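Local coordinates for glyoxalase-like domain protein (Staphylococcus aureus, PDB 3P8A), which is of unknown function but belongs to the glyoxalase-like (VOC) family, whose members are commonly metal-dependent enzymes or small-molecule binding proteins, at residues M137-H142 with V147-L152; S206-W211 with F235-G240; P258-I263 with I267-P272. All coordinates share one frame; numbering follows the deposited sequence.

Contact 1 (M137-H142 with V147-L152); sequences MERDTH and VKWQLL
An antiparallel beta hairpin at one edge of the eight-stranded sheet brings Met-137 onto Trp-149 and Arg-139 onto Val-147. Strands 137-139 and 147-152 run at 153° to one another, and two hydrogen-bonded pairs fix the register. Val-147 N gives a nearly straight bond to Arg-139 O (2.8 Å, 173° at the hydrogen), and Met-137 N reaches Trp-149 O at 2.8 Å. Between these pairs stand Glu-138 and Lys-148, whose aliphatic parts meet on the other face of the sheet, Glu-138 CB 4.1 Å from Lys-148 CG.

Trp-149 CG sits between its own backbone N and carbonyl carbon (chi1 69°), a torsion that swings the indole across to the neighbouring strand. Selenomethionine Met-137 lies over one ring face: its CB is 3.4 Å from the centroid of the five-membered ring and close to the ring normal, a CH-pi contact, while its CE reaches Trp-149 CZ2 at 3.7 Å. At the indole edge, in its plane, Arg-139 CG is 3.6 Å from Trp-149 CH2. Val-147 CG2 covers one face of the Arg-139 guanidinium, 3.5 Å from NH1, and Arg-139 NH2 is hydrogen-bonded to a glycerol probably left from crystallisation. Trp-170 meets the Trp-149 ring from strand 166-170. The alternation of hydrogen-bonded and non-hydrogen-bonded pairs is that of an antiparallel beta hairpin, here with strand 130-139 outermost in its sheet.

Contact 2 (S206-W211 with F235-G240); sequences SNWLKW and FRIEDG
Trp-208 projects from helix 201-212 toward strand 234-239 and meets two of its residues in different ways: Ile-237 lies over a face of the indole, whereas the CB of Phe-235 lies at its edge. The methyl Ile-237 CD1 is 4.0 Å from the centroid of the six-membered ring and 17° off the ring normal, which satisfies the geometry of a CH-pi contact. It sits toward the rim, and its nearest ring atom is Trp-208 CZ3 at 3.8 Å. Ile-237 CG1 lies anti to the carbonyl carbon (chi1 -43°), and the bend at chi2 (-60°) turns CD1 to the indole; CD1 is the isoleucine atom that makes the close approach.

The same ring carbon serves the second partner. Phe-235 CB lies near the indole plane, 4.0 Å from Trp-208 CZ3, and the two side chains cross at about a right angle. The phenyl ring follows CB past this corner, bringing Phe-235 CD1 to 4.1 Å from Trp-208 CZ3, without stacking on the indole. The contact is therefore apolar and narrow, burying 121 Å² in all; the CA atoms of Trp-208 and Phe-235 are 9.9 Å apart, a usual spacing for a helix packed on a sheet through side chains.

All three residues are buried. Phe-212 meets the Trp-208 ring edge-to-face from the same helix, and Leu-226 of strand 223-227 also touches Trp-208. Ile-110 of strand 106-113, in the other sheet, touches both Trp-208 and Phe-235, placing this helix-to-sheet packing where the two sheets approach each other.

Contact 3 (P258-I263 with I267-P272); sequences PYSIFI and IYRFEP
Opposed first torsions bring Tyr-259 and Phe-270 together: Tyr-259 CG lies between its backbone N and carbonyl carbon (chi1 62°), while Phe-270 CG is opposite its carbonyl carbon (chi1 -62°). The tyrosine ring consequently leans over the root of the phenylalanine. Phe-270 CB stands 3.7 Å from the Tyr-259 ring centroid, over the face, in a CH-pi contact. The ring planes differ by 18° but are slid apart and barely overlap, their centroids 4.8 Å apart; Tyr-259 OH instead lies over the rim of the Phe-270 ring, 3.6 Å from CG.

Beneath this pair, Phe-270 N bonds to Tyr-259 O at 2.7 Å, and Ile-261 N to Tyr-268 O at 2.8 Å. Ile-261 CD1 extends the apolar row to Phe-270 CE2 (3.8 Å), and Ile-263 CG2 touches Tyr-268 CD2. On the other face, Ser-260 OG rests against Arg-269 CG at 3.4 Å.

Tyr-268 bonds through its hydroxyl to His-30 of strand 24-31, and its ring meets Phe-107 of strand 106-113 edge-to-face. In the seven-stranded sheet, strand 266-272 lies between strand 244-252 and the outermost strand 259-263, so the hairpin forms that edge.

In the fold
The three contacts follow one another along the chain. Contact 1 belongs to the eight-stranded sheet, while contacts 2 and 3 both reach the seven-stranded one, contact 2 through strand 234-239 and contact 3 through strands 259-263 and 266-272. Centres of contacts 1 and 2 lie about 29 Å apart and those of 1 and 3 about 30 Å, with contact 1 across the chain's centre from both. Contacts 2 and 3 are closer, at about 22 Å between centres. Contacts 1 and 3 are hairpins ending different sheets, whereas contact 2 packs a helix on a strand. Strand 106-113 of the first sheet touches residues of contacts 2 and 3, evidence that the two sheets pack together.

Contact 1 (M137-H142 with V147-L152)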
loop_
_atom_site.group_PDB
_atom_site.type_symbol
_atom_site.label_atom_id
_atom_site.label_comp_id
_atom_site.label_asym_id
_atom_site.label_seq_id
_atom_site.Cartn_x
_atom_site.Cartn_y
_atom_site.Cartn_z
HETATM N N MSE A 137 16.202 1.634 1.725
HETATM C CA MSE A 137 15.564 2.681 0.933
HETATM C C MSE A 137 15.732 4.043 1.585
HETATM O O MSE A 137 15.803 4.149 2.812
HETATM C CB MSE A 137 14.052 2.410 0.846
HETATM C CG MSE A 137 13.653 1.160 0.079
HETATM SE SE MSE A 137 13.744 1.333 -1.874
HETATM C CE MSE A 137 12.508 2.812 -2.146
ATOM N N GLU A 138 15.702 5.095 0.765
ATOM C CA GLU A 138 15.778 6.466 1.241
ATOM C C GLU A 138 15.189 7.433 0.229
ATOM O O GLU A 138 15.052 7.114 -0.949
ATOM C CB GLU A 138 17.228 6.896 1.587
ATOM C CG GLU A 138 18.172 6.979 0.393
ATOM C CD GLU A 138 19.484 7.708 0.637
ATOM O OE1 GLU A 138 19.990 8.340 -0.321
ATOM O OE2 GLU A 138 20.016 7.637 1.770
ATOM N N ARG A 139 14.860 8.616 0.709
ATOM C CA ARG A 139 14.429 9.767 -0.066
ATOM C C ARG A 139 14.761 11.006 0.753
ATOM O O ARG A 139 14.661 10.982 1.986
ATOM C CB ARG A 139 12.947 9.712 -0.565
ATOM C CG ARG A 139 11.875 9.668 0.506
ATOM C CD ARG A 139 10.451 9.832 -0.029
ATOM N NE ARG A 139 9.458 9.329 0.927
ATOM C CZ ARG A 139 8.967 10.003 1.967
ATOM N NH1 ARG A 139 9.367 11.245 2.214
ATOM N NH2 ARG A 139 8.081 9.437 2.772
ATOM N N ASP A 140 15.213 12.070 0.076
ATOM C CA ASP A 140 15.557 13.326 0.745
ATOM C C ASP A 140 14.298 14.089 1.115
ATOM O O ASP A 140 13.302 14.044 0.379
ATOM C CB ASP A 140 16.412 14.204 -0.184
ATOM C CG ASP A 140 17.687 13.567 -0.702
ATOM O OD1 ASP A 140 18.342 12.827 0.071
ATOM O OD2 ASP A 140 18.042 13.825 -1.879
ATOM N N THR A 141 14.334 14.770 2.275
ATOM C CA THR A 141 13.245 15.650 2.701
ATOM C C THR A 141 13.533 17.018 2.045
ATOM O O THR A 141 14.655 17.240 1.575
ATOM C CB THR A 141 13.089 15.665 4.236
ATOM O OG1 THR A 141 11.850 16.299 4.574
ATOM C CG2 THR A 141 14.256 16.351 4.959
ATOM N N HIS A 142 12.548 17.921 1.985
ATOM C CA HIS A 142 12.752 19.231 1.341
ATOM C C HIS A 142 13.713 20.177 2.107
ATOM O O HIS A 142 14.032 21.259 1.615
ATOM C CB HIS A 142 11.401 19.892 1.017
ATOM C CG HIS A 142 10.722 19.324 -0.194
ATOM N ND1 HIS A 142 10.156 18.059 -0.184
ATOM C CD2 HIS A 142 10.515 19.885 -1.409
ATOM C CE1 HIS A 142 9.636 17.893 -1.391
ATOM N NE2 HIS A 142 9.826 18.966 -2.160
ATOM N N VAL A 147 14.969 10.637 4.757
ATOM C CA VAL A 147 14.109 9.705 5.482
ATOM C C VAL A 147 14.503 8.292 5.068
ATOM O O VAL A 147 14.648 8.037 3.877
ATOM C CB VAL A 147 12.579 9.993 5.363
ATOM C CG1 VAL A 147 12.199 11.296 6.072
ATOM C CG2 VAL A 147 12.115 10.020 3.919
ATOM N N LYS A 148 14.760 7.400 6.039
ATOM C CA LYS A 148 15.210 6.036 5.743
ATOM C C LYS A 148 14.251 4.927 6.187
ATOM O O LYS A 148 13.527 5.053 7.186
ATOM C CB LYS A 148 16.628 5.774 6.286
ATOM C CG LYS A 148 17.704 6.690 5.704
ATOM C CD LYS A 148 19.067 6.006 5.597
ATOM C CE LYS A 148 19.998 6.310 6.742
ATOM N NZ LYS A 148 21.369 5.804 6.474
ATOM N N TRP A 149 14.241 3.839 5.414
ATOM C CA TRP A 149 13.423 2.669 5.701
ATOM C C TRP A 149 13.952 1.427 4.995
ATOM O O TRP A 149 14.838 1.522 4.135
ATOM C CB TRP A 149 11.932 2.939 5.359
ATOM C CG TRP A 149 11.618 3.071 3.901
ATOM C CD1 TRP A 149 11.141 2.093 3.082
ATOM C CD2 TRP A 149 11.736 4.252 3.091
ATOM N NE1 TRP A 149 10.900 2.599 1.827
ATOM C CE2 TRP A 149 11.257 3.924 1.802
ATOM C CE3 TRP A 149 12.177 5.570 3.335
ATOM C CZ2 TRP A 149 11.257 4.843 0.746
ATOM C CZ3 TRP A 149 12.155 6.485 2.292
ATOM C CH2 TRP A 149 11.694 6.121 1.017
ATOM N N GLN A 150 13.404 0.271 5.370
ATOM C CA GLN A 150 13.697 -1.018 4.752
ATOM C C GLN A 150 12.397 -1.631 4.271
ATOM O O GLN A 150 11.376 -1.520 4.946
ATOM C CB GLN A 150 14.338 -2.003 5.735
ATOM C CG GLN A 150 15.656 -1.552 6.338
ATOM C CD GLN A 150 15.988 -2.485 7.470
ATOM O OE1 GLN A 150 15.809 -2.170 8.653
ATOM N NE2 GLN A 150 16.334 -3.712 7.129
ATOM N N LEU A 151 12.449 -2.304 3.128
ATOM C CA LEU A 151 11.308 -3.020 2.566
ATOM C C LEU A 151 11.631 -4.514 2.473
ATOM O O LEU A 151 12.784 -4.889 2.285
ATOM C CB LEU A 151 10.936 -2.488 1.175
ATOM C CG LEU A 151 10.544 -1.008 1.084
ATOM C CD1 LEU A 151 10.199 -0.653 -0.318
ATOM C CD2 LEU A 151 9.362 -0.680 1.979
ATOM N N LEU A 152 10.617 -5.360 2.607
ATOM C CA LEU A 152 10.755 -6.809 2.467
ATOM C C LEU A 152 9.583 -7.242 1.604
ATOM O O LEU A 152 8.450 -6.796 1.819
ATOM C CB LEU A 152 10.731 -7.506 3.830
ATOM C CG LEU A 152 10.860 -9.045 3.843
ATOM C CD1 LEU A 152 12.292 -9.494 3.563
ATOM C CD2 LEU A 152 10.367 -9.590 5.154
#

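Contact 2 (S206-W211 with F235-G240)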
loop_
_atom_site.group_PDB
_atom_site.type_symbol
_atom_site.label_atom_id
_atom_site.label_comp_id
_atom_site.label_asym_id
_atom_site.label_seq_id
_atom_site.Cartn_x
_atom_site.Cartn_y
_atom_site.Cartn_z
ATOM N N SER A 206 -6.228 -17.561 1.216
ATOM C CA SER A 206 -5.311 -18.601 1.695
ATOM C C SER A 206 -3.897 -18.027 1.856
ATOM O O SER A 206 -3.287 -18.209 2.911
ATOM C CB SER A 206 -5.326 -19.799 0.739
ATOM O OG SER A 206 -4.291 -20.724 1.031
ATOM N N ASN A 207 -3.408 -17.289 0.837
ATOM C CA ASN A 207 -2.091 -16.660 0.843
ATOM C C ASN A 207 -1.970 -15.585 1.901
ATOM O O ASN A 207 -0.969 -15.563 2.607
ATOM C CB ASN A 207 -1.753 -16.046 -0.525
ATOM C CG ASN A 207 -1.354 -17.069 -1.546
ATOM O OD1 ASN A 207 -1.030 -18.206 -1.211
ATOM N ND2 ASN A 207 -1.393 -16.687 -2.809
ATOM N N TRP A 208 -2.966 -14.682 1.996
ATOM C CA TRP A 208 -2.944 -13.592 2.971
ATOM C C TRP A 208 -3.076 -14.092 4.402
ATOM O O TRP A 208 -2.441 -13.531 5.297
ATOM C CB TRP A 208 -4.000 -12.543 2.659
ATOM C CG TRP A 208 -3.682 -11.651 1.484
ATOM C CD1 TRP A 208 -3.015 -11.989 0.343
ATOM C CD2 TRP A 208 -4.162 -10.319 1.286
ATOM N NE1 TRP A 208 -2.998 -10.924 -0.534
ATOM C CE2 TRP A 208 -3.688 -9.881 0.025
ATOM C CE3 TRP A 208 -4.904 -9.425 2.077
ATOM C CZ2 TRP A 208 -3.938 -8.591 -0.462
ATOM C CZ3 TRP A 208 -5.138 -8.141 1.602
ATOM C CH2 TRP A 208 -4.666 -7.737 0.345
ATOM N N LEU A 209 -3.850 -15.164 4.633
ATOM C CA LEU A 209 -3.925 -15.735 5.999
ATOM C C LEU A 209 -2.566 -16.310 6.427
ATOM O O LEU A 209 -2.142 -16.114 7.568
ATOM C CB LEU A 209 -4.990 -16.829 6.094
ATOM C CG LEU A 209 -6.436 -16.377 5.999
ATOM C CD1 LEU A 209 -7.340 -17.552 5.704
ATOM C CD2 LEU A 209 -6.873 -15.632 7.244
ATOM N N LYS A 210 -1.872 -16.950 5.479
ATOM C CA LYS A 210 -0.581 -17.590 5.654
ATOM C C LYS A 210 0.511 -16.559 5.900
ATOM O O LYS A 210 1.194 -16.627 6.928
ATOM C CB LYS A 210 -0.256 -18.408 4.405
ATOM C CG LYS A 210 0.694 -19.572 4.637
ATOM C CD LYS A 210 1.060 -20.290 3.337
ATOM C CE LYS A 210 0.035 -21.300 2.844
ATOM N NZ LYS A 210 0.110 -22.587 3.579
ATOM N N TRP A 211 0.650 -15.584 4.979
ATOM C CA TRP A 211 1.676 -14.551 5.025
ATOM C C TRP A 211 1.495 -13.484 6.109
ATOM O O TRP A 211 2.478 -13.046 6.701
ATOM C CB TRP A 211 1.787 -13.859 3.668
ATOM C CG TRP A 211 2.036 -14.754 2.488
ATOM C CD1 TRP A 211 2.747 -15.919 2.468
ATOM C CD2 TRP A 211 1.707 -14.463 1.121
ATOM N NE1 TRP A 211 2.830 -16.403 1.181
ATOM C CE2 TRP A 211 2.202 -15.526 0.334
ATOM C CE3 TRP A 211 0.997 -13.421 0.490
ATOM C CZ2 TRP A 211 1.999 -15.590 -1.047
ATOM C CZ3 TRP A 211 0.808 -13.477 -0.879
ATOM C CH2 TRP A 211 1.301 -14.549 -1.635
ATOM N N PHE A 235 -9.920 -5.877 5.366
ATOM C CA PHE A 235 -9.425 -6.221 4.041
ATOM C C PHE A 235 -10.489 -7.075 3.406
ATOM O O PHE A 235 -10.714 -8.212 3.834
ATOM C CB PHE A 235 -8.064 -6.952 4.104
ATOM C CG PHE A 235 -7.020 -6.074 4.725
ATOM C CD1 PHE A 235 -6.419 -5.051 3.985
ATOM C CD2 PHE A 235 -6.736 -6.161 6.088
ATOM C CE1 PHE A 235 -5.491 -4.189 4.580
ATOM C CE2 PHE A 235 -5.819 -5.282 6.681
ATOM C CZ PHE A 235 -5.204 -4.308 5.922
ATOM N N ARG A 236 -11.212 -6.499 2.445
ATOM C CA ARG A 236 -12.261 -7.219 1.775
ATOM C C ARG A 236 -11.763 -7.707 0.441
ATOM O O ARG A 236 -11.363 -6.892 -0.393
ATOM C CB ARG A 236 -13.536 -6.340 1.634
ATOM C CG ARG A 236 -14.664 -7.060 0.866
ATOM C CD ARG A 236 -15.978 -6.349 1.012
ATOM N NE ARG A 236 -16.456 -6.450 2.389
ATOM C CZ ARG A 236 -17.615 -5.989 2.835
ATOM N NH1 ARG A 236 -18.448 -5.364 2.018
ATOM N NH2 ARG A 236 -17.956 -6.161 4.103
ATOM N N ILE A 237 -11.763 -9.037 0.250
ATOM C CA ILE A 237 -11.397 -9.700 -1.009
ATOM C C ILE A 237 -12.727 -10.152 -1.587
ATOM O O ILE A 237 -13.440 -10.931 -0.957
ATOM C CB ILE A 237 -10.426 -10.917 -0.829
ATOM C CG1 ILE A 237 -9.255 -10.657 0.180
ATOM C CG2 ILE A 237 -9.939 -11.497 -2.182
ATOM C CD1 ILE A 237 -8.274 -9.499 -0.141
ATOM N N GLU A 238 -13.099 -9.600 -2.734
ATOM C CA GLU A 238 -14.336 -9.953 -3.375
ATOM C C GLU A 238 -14.111 -10.503 -4.766
ATOM O O GLU A 238 -13.135 -10.165 -5.439
ATOM C CB GLU A 238 -15.382 -8.828 -3.322
ATOM C CG GLU A 238 -15.006 -7.521 -3.984
ATOM C CD GLU A 238 -16.058 -6.438 -3.861
ATOM O OE1 GLU A 238 -16.069 -5.532 -4.724
ATOM O OE2 GLU A 238 -16.846 -6.470 -2.889
ATOM N N ASP A 239 -15.005 -11.399 -5.167
ATOM C CA ASP A 239 -14.971 -12.015 -6.486
ATOM C C ASP A 239 -15.160 -10.908 -7.526
ATOM O O ASP A 239 -15.960 -10.004 -7.322
ATOM C CB ASP A 239 -16.133 -13.010 -6.618
ATOM C CG ASP A 239 -16.008 -14.240 -5.747
ATOM O OD1 ASP A 239 -14.870 -14.615 -5.412
ATOM O OD2 ASP A 239 -17.054 -14.841 -5.417
ATOM N N GLY A 240 -14.397 -10.971 -8.599
ATOM C CA GLY A 240 -14.528 -9.994 -9.666
ATOM C C GLY A 240 -14.065 -10.538 -10.988
ATOM O O GLY A 240 -13.414 -11.584 -11.049
#

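Contact 3 (P258-I263 with I267-P272)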
loop_
_atom_site.group_PDB
_atom_site.type_symbol
_atom_site.label_atom_id
_atom_site.label_comp_id
_atom_site.label_asym_id
_atom_site.label_seq_id
_atom_site.Cartn_x
_atom_site.Cartn_y
_atom_site.Cartn_z
ATOM N N PRO A 258 -22.652 9.713 2.439
ATOM C CA PRO A 258 -21.536 9.025 1.774
ATOM C C PRO A 258 -21.309 9.558 0.364
ATOM O O PRO A 258 -22.201 10.187 -0.210
ATOM C CB PRO A 258 -21.986 7.561 1.713
ATOM C CG PRO A 258 -23.234 7.474 2.522
ATOM C CD PRO A 258 -23.826 8.828 2.569
ATOM N N TYR A 259 -20.108 9.325 -0.178
ATOM C CA TYR A 259 -19.776 9.673 -1.556
ATOM C C TYR A 259 -18.533 8.930 -1.979
ATOM O O TYR A 259 -17.712 8.549 -1.143
ATOM C CB TYR A 259 -19.635 11.196 -1.798
ATOM C CG TYR A 259 -18.529 11.853 -1.006
ATOM C CD1 TYR A 259 -17.247 11.968 -1.529
ATOM C CD2 TYR A 259 -18.765 12.362 0.269
ATOM C CE1 TYR A 259 -16.231 12.590 -0.812
ATOM C CE2 TYR A 259 -17.747 12.963 1.004
ATOM C CZ TYR A 259 -16.486 13.094 0.449
ATOM O OH TYR A 259 -15.464 13.658 1.169
ATOM N N SER A 260 -18.379 8.776 -3.266
ATOM C CA SER A 260 -17.229 8.106 -3.831
ATOM C C SER A 260 -16.616 8.959 -4.898
ATOM O O SER A 260 -17.323 9.597 -5.680
ATOM C CB SER A 260 -17.627 6.755 -4.409
ATOM O OG SER A 260 -18.337 5.985 -3.460
ATOM N N ILE A 261 -15.292 8.930 -4.966
ATOM C CA ILE A 261 -14.571 9.678 -5.976
ATOM C C ILE A 261 -13.782 8.686 -6.811
ATOM O O ILE A 261 -12.968 7.935 -6.257
ATOM C CB ILE A 261 -13.648 10.793 -5.388
ATOM C CG1 ILE A 261 -14.412 11.725 -4.407
ATOM C CG2 ILE A 261 -12.953 11.589 -6.520
ATOM C CD1 ILE A 261 -13.530 12.684 -3.611
ATOM N N PHE A 262 -14.032 8.676 -8.131
ATOM C CA PHE A 262 -13.249 7.839 -9.030
ATOM C C PHE A 262 -12.220 8.739 -9.632
ATOM O O PHE A 262 -12.560 9.732 -10.293
ATOM C CB PHE A 262 -14.032 7.117 -10.147
ATOM C CG PHE A 262 -13.074 6.499 -11.154
ATOM C CD1 PHE A 262 -12.523 5.240 -10.936
ATOM C CD2 PHE A 262 -12.635 7.225 -12.261
ATOM C CE1 PHE A 262 -11.619 4.693 -11.843
ATOM C CE2 PHE A 262 -11.695 6.687 -13.150
ATOM C CZ PHE A 262 -11.224 5.418 -12.958
ATOM N N ILE A 263 -10.948 8.419 -9.387
ATOM C CA ILE A 263 -9.876 9.242 -9.904
ATOM C C ILE A 263 -8.640 8.444 -10.260
ATOM O O ILE A 263 -8.148 7.657 -9.450
ATOM C CB ILE A 263 -9.614 10.459 -8.966
ATOM C CG1 ILE A 263 -8.633 11.461 -9.583
ATOM C CG2 ILE A 263 -9.250 10.047 -7.527
ATOM C CD1 ILE A 263 -8.920 12.941 -9.158
ATOM N N ILE A 267 -10.643 4.202 -6.537
ATOM C CA ILE A 267 -11.923 4.628 -5.963
ATOM C C ILE A 267 -11.705 4.975 -4.515
ATOM O O ILE A 267 -11.216 4.141 -3.753
ATOM C CB ILE A 267 -13.075 3.600 -6.144
ATOM C CG1 ILE A 267 -13.226 3.190 -7.630
ATOM C CG2 ILE A 267 -14.419 4.147 -5.562
ATOM C CD1 ILE A 267 -13.923 1.922 -7.828
ATOM N N TYR A 268 -12.007 6.224 -4.156
ATOM C CA TYR A 268 -11.915 6.674 -2.766
ATOM C C TYR A 268 -13.358 6.822 -2.300
ATOM O O TYR A 268 -14.075 7.648 -2.851
ATOM C CB TYR A 268 -11.148 8.000 -2.662
ATOM C CG TYR A 268 -9.679 7.892 -3.031
ATOM C CD1 TYR A 268 -8.700 7.773 -2.045
ATOM C CD2 TYR A 268 -9.270 7.906 -4.363
ATOM C CE1 TYR A 268 -7.347 7.663 -2.378
ATOM C CE2 TYR A 268 -7.920 7.794 -4.706
ATOM C CZ TYR A 268 -6.961 7.688 -3.708
ATOM O OH TYR A 268 -5.627 7.585 -4.045
ATOM N N ARG A 269 -13.812 5.959 -1.367
ATOM C CA ARG A 269 -15.178 6.014 -0.821
ATOM C C ARG A 269 -15.142 6.690 0.536
ATOM O O ARG A 269 -14.304 6.338 1.370
ATOM C CB ARG A 269 -15.794 4.605 -0.702
ATOM C CG ARG A 269 -16.092 3.935 -2.038
ATOM C CD ARG A 269 -16.476 2.459 -1.923
ATOM N NE ARG A 269 -17.727 2.251 -1.181
ATOM C CZ ARG A 269 -18.281 1.063 -0.934
ATOM N NH1 ARG A 269 -17.713 -0.052 -1.380
ATOM N NH2 ARG A 269 -19.405 0.982 -0.230
ATOM N N PHE A 270 -16.030 7.671 0.765
ATOM C CA PHE A 270 -16.089 8.403 2.026
ATOM C C PHE A 270 -17.407 8.163 2.696
ATOM O O PHE A 270 -18.461 8.236 2.053
ATOM C CB PHE A 270 -15.839 9.901 1.827
ATOM C CG PHE A 270 -14.475 10.241 1.264
ATOM C CD1 PHE A 270 -13.430 10.615 2.104
ATOM C CD2 PHE A 270 -14.224 10.155 -0.105
ATOM C CE1 PHE A 270 -12.166 10.924 1.576
ATOM C CE2 PHE A 270 -12.962 10.464 -0.627
ATOM C CZ PHE A 270 -11.954 10.875 0.215
ATOM N N GLU A 271 -17.359 7.835 3.991
ATOM C CA GLU A 271 -18.570 7.547 4.747
ATOM C C GLU A 271 -18.633 8.340 6.046
ATOM O O GLU A 271 -17.594 8.527 6.691
ATOM C CB GLU A 271 -18.706 6.025 4.991
ATOM C CG GLU A 271 -18.886 5.250 3.690
ATOM C CD GLU A 271 -19.105 3.749 3.727
ATOM O OE1 GLU A 271 -19.160 3.167 4.836
ATOM O OE2 GLU A 271 -19.224 3.154 2.631
ATOM N N PRO A 272 -19.841 8.796 6.457
ATOM C CA PRO A 272 -19.962 9.529 7.736
ATOM C C PRO A 272 -19.661 8.671 8.971
ATOM O O PRO A 272 -19.733 7.433 8.899
ATOM C CB PRO A 272 -21.436 9.981 7.751
ATOM C CG PRO A 272 -21.943 9.770 6.366
ATOM C CD PRO A 272 -21.162 8.632 5.814
#